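Local coordinates for Serine/threonine-protein kinase Tel1 (Chaetomium thermophilum, PDB 6SKY) that probably senses DNA damage and activates checkpoint signalling, phosphorylating serine and threonine at [ST]-Q sites, histone H2A among its substrates, at residues 1756-1761 with 1830-1835; 1874-1879 with 1914-1919; 2394-2399 with 2836-2841; 2435-2440 with 2844-2849. One frame throughout, in Å; residues are numbered along the deposited sequence.

Interaction 1 (1756-1761 with 1830-1835); sequences ALENPN and FTSEPA
E1758 reaches across to F1830, S1832, P1834 and A1835, and so joins two loops of the alpha solenoid. Segment 1756-1761 leads into helix 1762-1771. Segment 1830-1835 links helix 1815-1827 to helix 1836-1849.

The apolar part is small. L1757 points its CD2 methyl at A1835, and CD2 lies 3.9 Å from A1835 CB. Its CG stands anti to the backbone N (chi1 -156°), which swings the branch across the gap. The same methyl also comes near F1830 CB. A1835 CB has a second neighbour in E1758 CG, at 3.7 Å, so one methyl serves two residues. W1762 of helix 1762-1771 touches L1757 as well.

The carboxylate of E1758 meets the ring of F1830 at its edge. E1758 CD is 3.6 Å from F1830 CE2, and the two planes stand 73° apart. P1834 runs alongside the glutamate and points the same way.

The polar contacts gather at the two carboxylate oxygens and at one backbone oxygen. E1758 OE1 forms a salt bridge with R1755. L1757 O accepts a hydrogen bond from N1838 on helix 1836-1849. With an alanine in place of E1758, R1755 would probably be left without this carboxylate and the F1830 edge would lose its neighbour.

S1832 OG has a choice of acceptors. It lies 3.1 Å from E1758 OE2 across the contact and 2.7 Å from T1831 O in its own loop, and its one proton could go to either oxygen.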
loop_
_atom_site.group_PDB
_atom_site.type_symbol
_atom_site.label_atom_id
_atom_site.label_comp_id
_atom_site.label_asym_id
_atom_site.label_seq_id
_atom_site.Cartn_x
_atom_site.Cartn_y
_atom_site.Cartn_z
ATOM N N ALA A 1756 22.152 49.244 25.277
ATOM C CA ALA A 1756 22.947 48.889 26.437
ATOM C C ALA A 1756 22.972 47.394 26.665
ATOM O O ALA A 1756 23.727 46.927 27.516
ATOM C CB ALA A 1756 22.416 49.579 27.692
ATOM N N LEU A 1757 22.161 46.641 25.929
ATOM C CA LEU A 1757 22.198 45.194 26.025
ATOM C C LEU A 1757 23.438 44.602 25.373
ATOM O O LEU A 1757 23.708 43.413 25.565
ATOM C CB LEU A 1757 20.940 44.608 25.388
ATOM C CG LEU A 1757 20.506 43.225 25.865
ATOM C CD1 LEU A 1757 19.842 43.323 27.208
ATOM C CD2 LEU A 1757 19.581 42.597 24.865
ATOM N N GLU A 1758 24.208 45.395 24.631
ATOM C CA GLU A 1758 25.334 44.877 23.872
ATOM C C GLU A 1758 26.682 45.107 24.532
ATOM O O GLU A 1758 27.686 44.598 24.026
ATOM C CB GLU A 1758 25.352 45.491 22.475
ATOM C CG GLU A 1758 24.178 45.081 21.629
ATOM C CD GLU A 1758 24.240 45.653 20.237
ATOM O OE1 GLU A 1758 24.434 46.878 20.106
ATOM O OE2 GLU A 1758 24.103 44.876 19.269
ATOM N N ASN A 1759 26.740 45.851 25.631
ATOM C CA ASN A 1759 28.116 45.784 26.106
ATOM C C ASN A 1759 28.272 44.656 27.119
ATOM O O ASN A 1759 27.356 44.394 27.899
ATOM C CB ASN A 1759 28.546 47.105 26.736
ATOM C CG ASN A 1759 27.590 47.583 27.791
ATOM O OD1 ASN A 1759 26.395 47.328 27.711
ATOM N ND2 ASN A 1759 28.109 48.288 28.788
ATOM N N PRO A 1760 29.420 43.992 27.137
ATOM C CA PRO A 1760 29.568 42.776 27.945
ATOM C C PRO A 1760 29.463 42.987 29.445
ATOM O O PRO A 1760 29.677 42.046 30.212
ATOM C CB PRO A 1760 30.966 42.278 27.562
ATOM C CG PRO A 1760 31.225 42.877 26.235
ATOM C CD PRO A 1760 30.590 44.221 26.279
ATOM N N ASN A 1761 29.153 44.202 29.885
ATOM C CA ASN A 1761 28.980 44.490 31.301
ATOM C C ASN A 1761 27.603 45.066 31.591
ATOM O O ASN A 1761 27.434 45.832 32.536
ATOM C CB ASN A 1761 30.066 45.439 31.798
ATOM C CG ASN A 1761 31.422 44.784 31.859
ATOM O OD1 ASN A 1761 32.322 45.123 31.095
ATOM N ND2 ASN A 1761 31.579 43.842 32.774
ATOM N N PHE A 1830 15.446 42.429 20.058
ATOM C CA PHE A 1830 16.845 42.786 19.831
ATOM C C PHE A 1830 17.573 41.637 19.149
ATOM O O PHE A 1830 18.065 40.724 19.816
ATOM C CB PHE A 1830 17.521 43.150 21.140
ATOM C CG PHE A 1830 18.492 44.273 21.023
ATOM C CD1 PHE A 1830 18.114 45.560 21.342
ATOM C CD2 PHE A 1830 19.780 44.047 20.589
ATOM C CE1 PHE A 1830 19.000 46.596 21.236
ATOM C CE2 PHE A 1830 20.672 45.080 20.480
ATOM C CZ PHE A 1830 20.282 46.356 20.804
ATOM N N THR A 1831 17.663 41.696 17.827
ATOM C CA THR A 1831 18.366 40.688 17.043
ATOM C C THR A 1831 19.813 41.131 16.881
ATOM O O THR A 1831 20.103 42.061 16.122
ATOM C CB THR A 1831 17.699 40.511 15.682
ATOM O OG1 THR A 1831 16.275 40.535 15.835
ATOM C CG2 THR A 1831 18.118 39.191 15.057
ATOM N N SER A 1832 20.723 40.478 17.596
ATOM C CA SER A 1832 22.128 40.850 17.545
ATOM C C SER A 1832 22.962 39.687 18.047
ATOM O O SER A 1832 22.500 38.883 18.857
ATOM C CB SER A 1832 22.423 42.096 18.382
ATOM O OG SER A 1832 21.888 43.259 17.786
ATOM N N GLU A 1833 24.176 39.599 17.555
ATOM C CA GLU A 1833 25.070 38.570 18.055
ATOM C C GLU A 1833 25.726 38.976 19.372
ATOM O O GLU A 1833 25.837 38.138 20.275
ATOM C CB GLU A 1833 26.133 38.224 17.018
ATOM C CG GLU A 1833 26.843 36.933 17.334
ATOM C CD GLU A 1833 25.879 35.775 17.462
ATOM O OE1 GLU A 1833 24.917 35.715 16.666
ATOM O OE2 GLU A 1833 26.074 34.930 18.362
ATOM N N PRO A 1834 26.191 40.221 19.537
ATOM C CA PRO A 1834 26.742 40.612 20.842
ATOM C C PRO A 1834 25.703 40.716 21.945
ATOM O O PRO A 1834 26.085 40.788 23.119
ATOM C CB PRO A 1834 27.379 41.975 20.556
ATOM C CG PRO A 1834 26.638 42.489 19.391
ATOM C CD PRO A 1834 26.394 41.292 18.544
ATOM N N ALA A 1835 24.415 40.722 21.618
ATOM C CA ALA A 1835 23.367 40.877 22.613
ATOM C C ALA A 1835 22.671 39.572 22.959
ATOM O O ALA A 1835 21.776 39.575 23.802
ATOM C CB ALA A 1835 22.330 41.890 22.131
#

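Interaction 2 (1874-1879 with 1914-1919); sequences AAAAAT and SDILLE
A1875, A1876 and T1879 line the side of helix 1871-1880 that meets I1916 and E1919 around the start of helix 1916-1923. No hydrogen bond crosses between the segments. The contact is van der Waals packing, in which carbons also meet the T1879 hydroxyl and the E1919 carboxylate.

A1875 comes first along the helix. Its carbonyl oxygen faces I1916 CG1 at the long distance of 4.4 Å.

A1876 follows and offers mostly its backbone. I1916 CD1 sits 3.9 Å from A1876 CA and 4.2 Å from A1876 CB. The small alanine lets the isoleucine come close to the main chain.

T1879, one turn further on, carries the largest share on this helix. It meets I1916 tip to tip, with T1879 OG1 at 3.6 Å from I1916 CG1. The isoleucine CG1 branch points away from the main-chain nitrogen (chi1 -156°), and this carries CD1 across to the threonine. T1879 OG1 gives a hydrogen bond of 2.6 Å to A1875 O. That oxygen also accepts from T1879 N, and the two donors arrive from opposite faces of the carbonyl plane. The bond fixes the rotation of the threonine and leaves its methyl facing outward. T1879 CG2 packs on the end of E1919, 3.6 Å from E1919 CD. The extended glutamate chain brings both carboxylate oxygens close to this methyl too.

Y1884 and A1887 of helix 1884-1898 also touch T1879, and A1891 of that helix touches L1917. Three helices thus pack on one another here, as in the stacked helices of the FAT alpha solenoid.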
loop_
_atom_site.group_PDB
_atom_site.type_symbol
_atom_site.label_atom_id
_atom_site.label_comp_id
_atom_site.label_asym_id
_atom_site.label_seq_id
_atom_site.Cartn_x
_atom_site.Cartn_y
_atom_site.Cartn_z
ATOM N N ALA A 1874 8.576 37.834 24.133
ATOM C CA ALA A 1874 9.451 36.926 24.858
ATOM C C ALA A 1874 9.560 35.582 24.157
ATOM O O ALA A 1874 10.636 34.978 24.134
ATOM C CB ALA A 1874 8.952 36.750 26.284
ATOM N N ALA A 1875 8.466 35.099 23.569
ATOM C CA ALA A 1875 8.524 33.858 22.804
ATOM C C ALA A 1875 9.433 33.999 21.594
ATOM O O ALA A 1875 10.261 33.124 21.319
ATOM C CB ALA A 1875 7.125 33.449 22.370
ATOM N N ALA A 1876 9.284 35.093 20.846
ATOM C CA ALA A 1876 10.165 35.326 19.706
ATOM C C ALA A 1876 11.623 35.426 20.139
ATOM O O ALA A 1876 12.513 34.851 19.501
ATOM C CB ALA A 1876 9.735 36.589 18.974
ATOM N N ALA A 1877 11.882 36.143 21.232
ATOM C CA ALA A 1877 13.241 36.285 21.739
ATOM C C ALA A 1877 13.839 34.939 22.104
ATOM O O ALA A 1877 14.987 34.652 21.767
ATOM C CB ALA A 1877 13.250 37.212 22.946
ATOM N N ALA A 1878 13.079 34.100 22.805
ATOM C CA ALA A 1878 13.587 32.790 23.181
ATOM C C ALA A 1878 13.740 31.868 21.985
ATOM O O ALA A 1878 14.527 30.924 22.044
ATOM C CB ALA A 1878 12.678 32.152 24.222
ATOM N N THR A 1879 13.000 32.112 20.905
ATOM C CA THR A 1879 13.234 31.361 19.679
ATOM C C THR A 1879 14.525 31.789 19.003
ATOM O O THR A 1879 15.208 30.963 18.394
ATOM C CB THR A 1879 12.066 31.536 18.719
ATOM O OG1 THR A 1879 10.840 31.407 19.436
ATOM C CG2 THR A 1879 12.105 30.479 17.660
ATOM N N SER A 1914 1.298 33.236 14.662
ATOM C CA SER A 1914 1.478 31.829 14.328
ATOM C C SER A 1914 2.650 31.655 13.377
ATOM O O SER A 1914 2.841 30.592 12.793
ATOM C CB SER A 1914 0.206 31.248 13.714
ATOM O OG SER A 1914 0.318 29.848 13.550
ATOM N N ASP A 1915 3.431 32.715 13.220
ATOM C CA ASP A 1915 4.686 32.625 12.493
ATOM C C ASP A 1915 5.843 32.213 13.389
ATOM O O ASP A 1915 6.859 31.723 12.885
ATOM C CB ASP A 1915 5.007 33.966 11.826
ATOM C CG ASP A 1915 6.016 33.831 10.710
ATOM O OD1 ASP A 1915 6.402 32.687 10.392
ATOM O OD2 ASP A 1915 6.421 34.866 10.141
ATOM N N ILE A 1916 5.711 32.401 14.699
ATOM C CA ILE A 1916 6.730 31.927 15.621
ATOM C C ILE A 1916 6.461 30.486 16.036
ATOM O O ILE A 1916 7.401 29.745 16.346
ATOM C CB ILE A 1916 6.821 32.860 16.840
ATOM C CG1 ILE A 1916 8.193 32.746 17.484
ATOM C CG2 ILE A 1916 5.731 32.566 17.851
ATOM C CD1 ILE A 1916 9.304 33.217 16.583
ATOM N N LEU A 1917 5.200 30.064 16.011
ATOM C CA LEU A 1917 4.864 28.693 16.354
ATOM C C LEU A 1917 5.445 27.709 15.353
ATOM O O LEU A 1917 5.794 26.584 15.721
ATOM C CB LEU A 1917 3.353 28.550 16.437
ATOM C CG LEU A 1917 2.793 27.894 17.690
ATOM C CD1 LEU A 1917 3.399 28.510 18.919
ATOM C CD2 LEU A 1917 1.296 28.063 17.707
ATOM N N LEU A 1918 5.577 28.116 14.094
ATOM C CA LEU A 1918 6.154 27.229 13.094
ATOM C C LEU A 1918 7.633 27.001 13.352
ATOM O O LEU A 1918 8.117 25.866 13.271
ATOM C CB LEU A 1918 5.929 27.807 11.702
ATOM C CG LEU A 1918 6.495 27.029 10.524
ATOM C CD1 LEU A 1918 5.935 25.635 10.496
ATOM C CD2 LEU A 1918 6.184 27.752 9.240
ATOM N N GLU A 1919 8.361 28.065 13.681
ATOM C CA GLU A 1919 9.775 27.927 13.996
ATOM C C GLU A 1919 9.987 27.173 15.295
ATOM O O GLU A 1919 10.997 26.485 15.447
ATOM C CB GLU A 1919 10.429 29.299 14.072
ATOM C CG GLU A 1919 11.932 29.242 14.090
ATOM C CD GLU A 1919 12.565 30.614 14.116
ATOM O OE1 GLU A 1919 11.816 31.610 14.044
ATOM O OE2 GLU A 1919 13.809 30.698 14.212
#

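Interaction 3 (2394-2399 with 2836-2841); sequences DALRFM and QTILDS
L2396 pushes its side chain between I2838 and S2841, where a helix of the FAT region meets one of the kinase region. The axes of the two short segments come within 9.3 Å and cross at 47°.

Apolar contacts carry the interface. The two methyls of L2396 part company: CD1 rests 3.6 Å from S2841 CB, and CD2 lies 3.8 Å from I2838 CG1. T2837 closes the other flank. Its CG2 methyl is 4.2 Å from L2396 CB and also faces the backbone of R2397.

The hydroxyls are bonded within their own helix. S2841 OG sits between its backbone N and carbonyl carbon (chi1 85°), which turns it back to donate to I2838 O at 2.7 Å. T2837 OG1 bonds to A2833 O. Their carbon sides are thereby left to L2396 and R2397.

Charges lie at the margin. R2397 NH2 and D2840 OD2 stand 5.0 Å apart, too far for contact. R2397 instead forms a salt bridge with D2300, and D2840 forms one with R2843.

Other helices back both partners. Y2381 of helix 2348-2387 touches R2397. Behind helix 2832-2843, I2838 packs on A2628 and L2632 of helix 2616-2632, while L2839 meets helix 2898-2908.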
loop_
_atom_site.group_PDB
_atom_site.type_symbol
_atom_site.label_atom_id
_atom_site.label_comp_id
_atom_site.label_asym_id
_atom_site.label_seq_id
_atom_site.Cartn_x
_atom_site.Cartn_y
_atom_site.Cartn_z
ATOM N N ASP A 2394 2.003 -18.714 24.121
ATOM C CA ASP A 2394 1.551 -20.063 23.846
ATOM C C ASP A 2394 0.976 -20.733 25.076
ATOM O O ASP A 2394 0.311 -21.759 24.944
ATOM C CB ASP A 2394 2.703 -20.899 23.302
ATOM C CG ASP A 2394 3.097 -20.498 21.904
ATOM O OD1 ASP A 2394 3.622 -21.353 21.162
ATOM O OD2 ASP A 2394 2.863 -19.332 21.535
ATOM N N ALA A 2395 1.217 -20.185 26.263
ATOM C CA ALA A 2395 0.600 -20.729 27.462
ATOM C C ALA A 2395 -0.878 -20.396 27.506
ATOM O O ALA A 2395 -1.701 -21.243 27.854
ATOM C CB ALA A 2395 1.309 -20.193 28.699
ATOM N N LEU A 2396 -1.237 -19.181 27.113
ATOM C CA LEU A 2396 -2.636 -18.787 27.065
ATOM C C LEU A 2396 -3.393 -19.566 25.999
ATOM O O LEU A 2396 -4.527 -20.007 26.222
ATOM C CB LEU A 2396 -2.715 -17.288 26.803
ATOM C CG LEU A 2396 -3.889 -16.513 27.360
ATOM C CD1 LEU A 2396 -4.069 -16.864 28.798
ATOM C CD2 LEU A 2396 -3.596 -15.058 27.222
ATOM N N ARG A 2397 -2.768 -19.769 24.842
ATOM C CA ARG A 2397 -3.409 -20.518 23.772
ATOM C C ARG A 2397 -3.504 -21.996 24.112
ATOM O O ARG A 2397 -4.541 -22.626 23.873
ATOM C CB ARG A 2397 -2.656 -20.304 22.465
ATOM C CG ARG A 2397 -3.246 -21.043 21.293
ATOM C CD ARG A 2397 -4.735 -20.832 21.187
ATOM N NE ARG A 2397 -5.350 -21.830 20.325
ATOM C CZ ARG A 2397 -6.653 -22.080 20.281
ATOM N NH1 ARG A 2397 -7.123 -23.009 19.468
ATOM N NH2 ARG A 2397 -7.484 -21.407 21.056
ATOM N N PHE A 2398 -2.447 -22.568 24.681
ATOM C CA PHE A 2398 -2.541 -23.939 25.155
ATOM C C PHE A 2398 -3.638 -24.087 26.189
ATOM O O PHE A 2398 -4.356 -25.086 26.194
ATOM C CB PHE A 2398 -1.219 -24.408 25.751
ATOM C CG PHE A 2398 -1.375 -25.590 26.653
ATOM C CD1 PHE A 2398 -1.536 -26.850 26.130
ATOM C CD2 PHE A 2398 -1.403 -25.436 28.019
ATOM C CE1 PHE A 2398 -1.701 -27.925 26.950
ATOM C CE2 PHE A 2398 -1.572 -26.513 28.834
ATOM C CZ PHE A 2398 -1.719 -27.757 28.299
ATOM N N MET A 2399 -3.773 -23.114 27.087
ATOM C CA MET A 2399 -4.762 -23.218 28.149
ATOM C C MET A 2399 -6.172 -23.180 27.589
ATOM O O MET A 2399 -7.025 -23.979 27.981
ATOM C CB MET A 2399 -4.547 -22.095 29.158
ATOM C CG MET A 2399 -5.239 -22.311 30.470
ATOM S SD MET A 2399 -4.941 -23.972 31.084
ATOM C CE MET A 2399 -3.172 -23.936 31.326
ATOM N N GLN A 2836 -7.902 -11.754 20.587
ATOM C CA GLN A 2836 -8.883 -12.829 20.554
ATOM C C GLN A 2836 -8.494 -13.952 21.503
ATOM O O GLN A 2836 -9.348 -14.514 22.189
ATOM C CB GLN A 2836 -9.017 -13.349 19.128
ATOM C CG GLN A 2836 -9.994 -14.490 18.951
ATOM C CD GLN A 2836 -11.434 -14.048 19.057
ATOM O OE1 GLN A 2836 -11.745 -12.868 18.903
ATOM N NE2 GLN A 2836 -12.323 -14.994 19.325
ATOM N N THR A 2837 -7.206 -14.290 21.553
ATOM C CA THR A 2837 -6.730 -15.319 22.473
ATOM C C THR A 2837 -6.950 -14.926 23.927
ATOM O O THR A 2837 -7.365 -15.752 24.748
ATOM C CB THR A 2837 -5.251 -15.582 22.227
ATOM O OG1 THR A 2837 -5.066 -16.044 20.890
ATOM C CG2 THR A 2837 -4.739 -16.615 23.175
ATOM N N ILE A 2838 -6.661 -13.671 24.270
ATOM C CA ILE A 2838 -6.869 -13.201 25.637
ATOM C C ILE A 2838 -8.346 -13.262 26.010
ATOM O O ILE A 2838 -8.718 -13.762 27.078
ATOM C CB ILE A 2838 -6.304 -11.782 25.805
ATOM C CG1 ILE A 2838 -4.797 -11.790 25.608
ATOM C CG2 ILE A 2838 -6.629 -11.240 27.163
ATOM C CD1 ILE A 2838 -4.207 -10.428 25.552
ATOM N N LEU A 2839 -9.217 -12.767 25.133
ATOM C CA LEU A 2839 -10.638 -12.801 25.457
ATOM C C LEU A 2839 -11.184 -14.222 25.470
ATOM O O LEU A 2839 -12.131 -14.514 26.207
ATOM C CB LEU A 2839 -11.428 -11.942 24.479
ATOM C CG LEU A 2839 -11.060 -10.466 24.389
ATOM C CD1 LEU A 2839 -12.058 -9.761 23.528
ATOM C CD2 LEU A 2839 -11.009 -9.839 25.752
ATOM N N ASP A 2840 -10.606 -15.122 24.679
ATOM C CA ASP A 2840 -11.018 -16.518 24.730
ATOM C C ASP A 2840 -10.629 -17.154 26.051
ATOM O O ASP A 2840 -11.414 -17.904 26.635
ATOM C CB ASP A 2840 -10.406 -17.290 23.568
ATOM C CG ASP A 2840 -11.184 -17.117 22.285
ATOM O OD1 ASP A 2840 -12.308 -16.581 22.344
ATOM O OD2 ASP A 2840 -10.675 -17.517 21.217
ATOM N N SER A 2841 -9.419 -16.882 26.533
ATOM C CA SER A 2841 -9.069 -17.317 27.878
ATOM C C SER A 2841 -10.047 -16.768 28.896
ATOM O O SER A 2841 -10.338 -17.421 29.899
ATOM C CB SER A 2841 -7.657 -16.875 28.231
ATOM O OG SER A 2841 -7.668 -15.555 28.735
#

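Interaction 4 (2435-2440 with 2844-2849); sequences SSRLQD and HDTLYQ. Unlike the reference sequence in segment 2844-2849: L2847 (reference Phe). Residues 2848, 2849 of segment 2844-2849 come from a tag, linker or insertion.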
loop_
_atom_site.group_PDB
_atom_site.type_symbol
_atom_site.label_atom_id
_atom_site.label_comp_id
_atom_site.label_asym_id
_atom_site.label_seq_id
_atom_site.Cartn_x
_atom_site.Cartn_y
_atom_site.Cartn_z
ATOM N N SER A 2435 -7.652 -21.776 38.809
ATOM C CA SER A 2435 -8.330 -22.030 40.069
ATOM C C SER A 2435 -9.835 -21.867 39.969
ATOM O O SER A 2435 -10.535 -22.125 40.949
ATOM C CB SER A 2435 -7.780 -21.104 41.152
ATOM O OG SER A 2435 -8.016 -19.748 40.831
ATOM N N SER A 2436 -10.348 -21.439 38.829
ATOM C CA SER A 2436 -11.783 -21.351 38.625
ATOM C C SER A 2436 -12.376 -22.631 38.070
ATOM O O SER A 2436 -13.596 -22.800 38.112
ATOM C CB SER A 2436 -12.102 -20.191 37.684
ATOM O OG SER A 2436 -13.331 -20.389 37.024
ATOM N N ARG A 2437 -11.547 -23.531 37.551
ATOM C CA ARG A 2437 -11.997 -24.793 36.989
ATOM C C ARG A 2437 -11.744 -25.966 37.917
ATOM O O ARG A 2437 -11.938 -27.112 37.515
ATOM C CB ARG A 2437 -11.316 -25.044 35.648
ATOM C CG ARG A 2437 -11.584 -23.993 34.615
ATOM C CD ARG A 2437 -12.991 -24.104 34.100
ATOM N NE ARG A 2437 -13.270 -25.451 33.622
ATOM C CZ ARG A 2437 -13.360 -25.789 32.344
ATOM N NH1 ARG A 2437 -13.207 -24.876 31.400
ATOM N NH2 ARG A 2437 -13.612 -27.042 32.010
ATOM N N LEU A 2438 -11.306 -25.708 39.141
ATOM C CA LEU A 2438 -11.021 -26.784 40.074
ATOM C C LEU A 2438 -12.307 -27.445 40.529
ATOM O O LEU A 2438 -13.288 -26.773 40.843
ATOM C CB LEU A 2438 -10.267 -26.253 41.284
ATOM C CG LEU A 2438 -8.832 -25.826 41.061
ATOM C CD1 LEU A 2438 -8.263 -25.282 42.334
ATOM C CD2 LEU A 2438 -8.040 -27.008 40.601
ATOM N N GLN A 2439 -12.295 -28.773 40.556
ATOM C CA GLN A 2439 -13.393 -29.561 41.088
ATOM C C GLN A 2439 -12.834 -30.887 41.561
ATOM O O GLN A 2439 -11.735 -31.287 41.178
ATOM C CB GLN A 2439 -14.491 -29.774 40.051
ATOM C CG GLN A 2439 -15.479 -28.645 39.997
ATOM C CD GLN A 2439 -16.486 -28.823 38.915
ATOM O OE1 GLN A 2439 -16.470 -29.819 38.200
ATOM N NE2 GLN A 2439 -17.379 -27.859 38.778
ATOM N N ASP A 2440 -13.587 -31.564 42.409
ATOM C CA ASP A 2440 -13.184 -32.874 42.905
ATOM C C ASP A 2440 -14.066 -33.905 42.210
ATOM O O ASP A 2440 -15.154 -34.238 42.678
ATOM C CB ASP A 2440 -13.289 -32.952 44.415
ATOM C CG ASP A 2440 -14.551 -32.336 44.934
ATOM O OD1 ASP A 2440 -15.116 -31.477 44.232
ATOM O OD2 ASP A 2440 -14.979 -32.707 46.044
ATOM N N HIS A 2844 -13.441 -18.996 29.140
ATOM C CA HIS A 2844 -13.435 -20.218 29.927
ATOM C C HIS A 2844 -13.239 -19.944 31.406
ATOM O O HIS A 2844 -12.768 -20.817 32.138
ATOM C CB HIS A 2844 -12.352 -21.162 29.418
ATOM C CG HIS A 2844 -12.425 -21.409 27.948
ATOM N ND1 HIS A 2844 -11.336 -21.282 27.118
ATOM C CD2 HIS A 2844 -13.463 -21.759 27.158
ATOM C CE1 HIS A 2844 -11.700 -21.547 25.878
ATOM N NE2 HIS A 2844 -12.985 -21.841 25.875
ATOM N N ASP A 2845 -13.571 -18.744 31.854
ATOM C CA ASP A 2845 -13.532 -18.383 33.263
ATOM C C ASP A 2845 -14.960 -18.452 33.786
ATOM O O ASP A 2845 -15.809 -17.647 33.401
ATOM C CB ASP A 2845 -12.932 -16.995 33.445
ATOM C CG ASP A 2845 -12.482 -16.742 34.852
ATOM O OD1 ASP A 2845 -12.651 -17.642 35.693
ATOM O OD2 ASP A 2845 -11.954 -15.648 35.120
ATOM N N THR A 2846 -15.221 -19.427 34.655
ATOM C CA THR A 2846 -16.582 -19.677 35.111
ATOM C C THR A 2846 -17.138 -18.508 35.913
ATOM O O THR A 2846 -18.355 -18.290 35.931
ATOM C CB THR A 2846 -16.612 -20.947 35.956
ATOM O OG1 THR A 2846 -15.735 -21.921 35.385
ATOM C CG2 THR A 2846 -18.009 -21.518 36.003
ATOM N N LEU A 2847 -16.273 -17.746 36.567
ATOM C CA LEU A 2847 -16.682 -16.776 37.565
ATOM C C LEU A 2847 -16.741 -15.353 37.044
ATOM O O LEU A 2847 -17.047 -14.445 37.818
ATOM C CB LEU A 2847 -15.733 -16.842 38.760
ATOM C CG LEU A 2847 -15.738 -18.150 39.545
ATOM C CD1 LEU A 2847 -14.602 -18.180 40.532
ATOM C CD2 LEU A 2847 -17.050 -18.283 40.259
ATOM N N TYR A 2848 -16.452 -15.126 35.770
ATOM C CA TYR A 2848 -16.530 -13.791 35.200
ATOM C C TYR A 2848 -17.936 -13.552 34.673
ATOM O O TYR A 2848 -18.458 -14.361 33.906
ATOM C CB TYR A 2848 -15.499 -13.609 34.086
ATOM C CG TYR A 2848 -15.449 -12.198 33.572
ATOM C CD1 TYR A 2848 -14.897 -11.188 34.333
ATOM C CD2 TYR A 2848 -15.965 -11.872 32.338
ATOM C CE1 TYR A 2848 -14.862 -9.905 33.879
ATOM C CE2 TYR A 2848 -15.936 -10.591 31.879
ATOM C CZ TYR A 2848 -15.386 -9.612 32.651
ATOM O OH TYR A 2848 -15.356 -8.325 32.187
ATOM N N GLN A 2849 -18.551 -12.454 35.096
ATOM C CA GLN A 2849 -19.908 -12.119 34.690
ATOM C C GLN A 2849 -19.870 -11.197 33.482
ATOM O O GLN A 2849 -19.162 -10.189 33.488
ATOM C CB GLN A 2849 -20.670 -11.440 35.827
ATOM C CG GLN A 2849 -20.408 -12.013 37.199
ATOM C CD GLN A 2849 -20.984 -13.398 37.378
ATOM O OE1 GLN A 2849 -20.492 -14.186 38.182
ATOM N NE2 GLN A 2849 -22.039 -13.699 36.636
#
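S2436 points its hydroxyl toward D2845 and T2846, at the start of a type I beta turn (D2845 to Y2848), and this is the tight part of the contact. The first torsion of S2436 (chi1 155°) turns OG away from its own nitrogen and aims it across the gap. S2436 OG donates a hydrogen bond of 3.1 Å to D2845 OD1 and approaches nearly in line with that carboxylate C-O bond. T2846 OG1 gives a weak bond to S2436 OG at 3.3 Å. The second oxygen of D2845 is held by a salt bridge to R2617. A valine in place of S2436 would probably leave D2845 OD1 without this donor and T2846 OG1 without its acceptor.

The looser side lies around R2437 and H2844. The arginine chain is bent, and R2437 CD passes 3.8 Å from H2844 O. That carbonyl oxygen lies at the edge of the guanidinium, near its plane. T2846 is exposed, although its OG1 reaches S2436. Y2848 belongs to an insertion, and L2847 differs from the reference sequence.

Helices surround the two loops. R2437 and H2844 touch L2403 of helix 2394-2404, D2845 meets I2621 of helix 2616-2632, and R2486 of helix 2483-2497 bonds to S2436 O.

How the interactions relate
The four contacts form two pairs on opposite sides of the chain's centre. Interactions 1 and 2 have centres about 20 Å apart and follow each other along the chain. Their segments are 69 and 35 residues apart. Interactions 3 and 4 have centres about 15 Å apart, and their segments alternate along the chain. Helix 2832-2843 carries a segment of interaction 3 and leads straight into loop 2844-2849 of interaction 4. Helix 2394-2404 supplies the other segment of interaction 3 and touches interaction 4; helix 2616-2632 touches both. The centres of interactions 1 and 4 are about 76 Å apart. Interactions 1 and 2 join neighbouring parts of the solenoid; interactions 3 and 4 join the FAT and kinase regions.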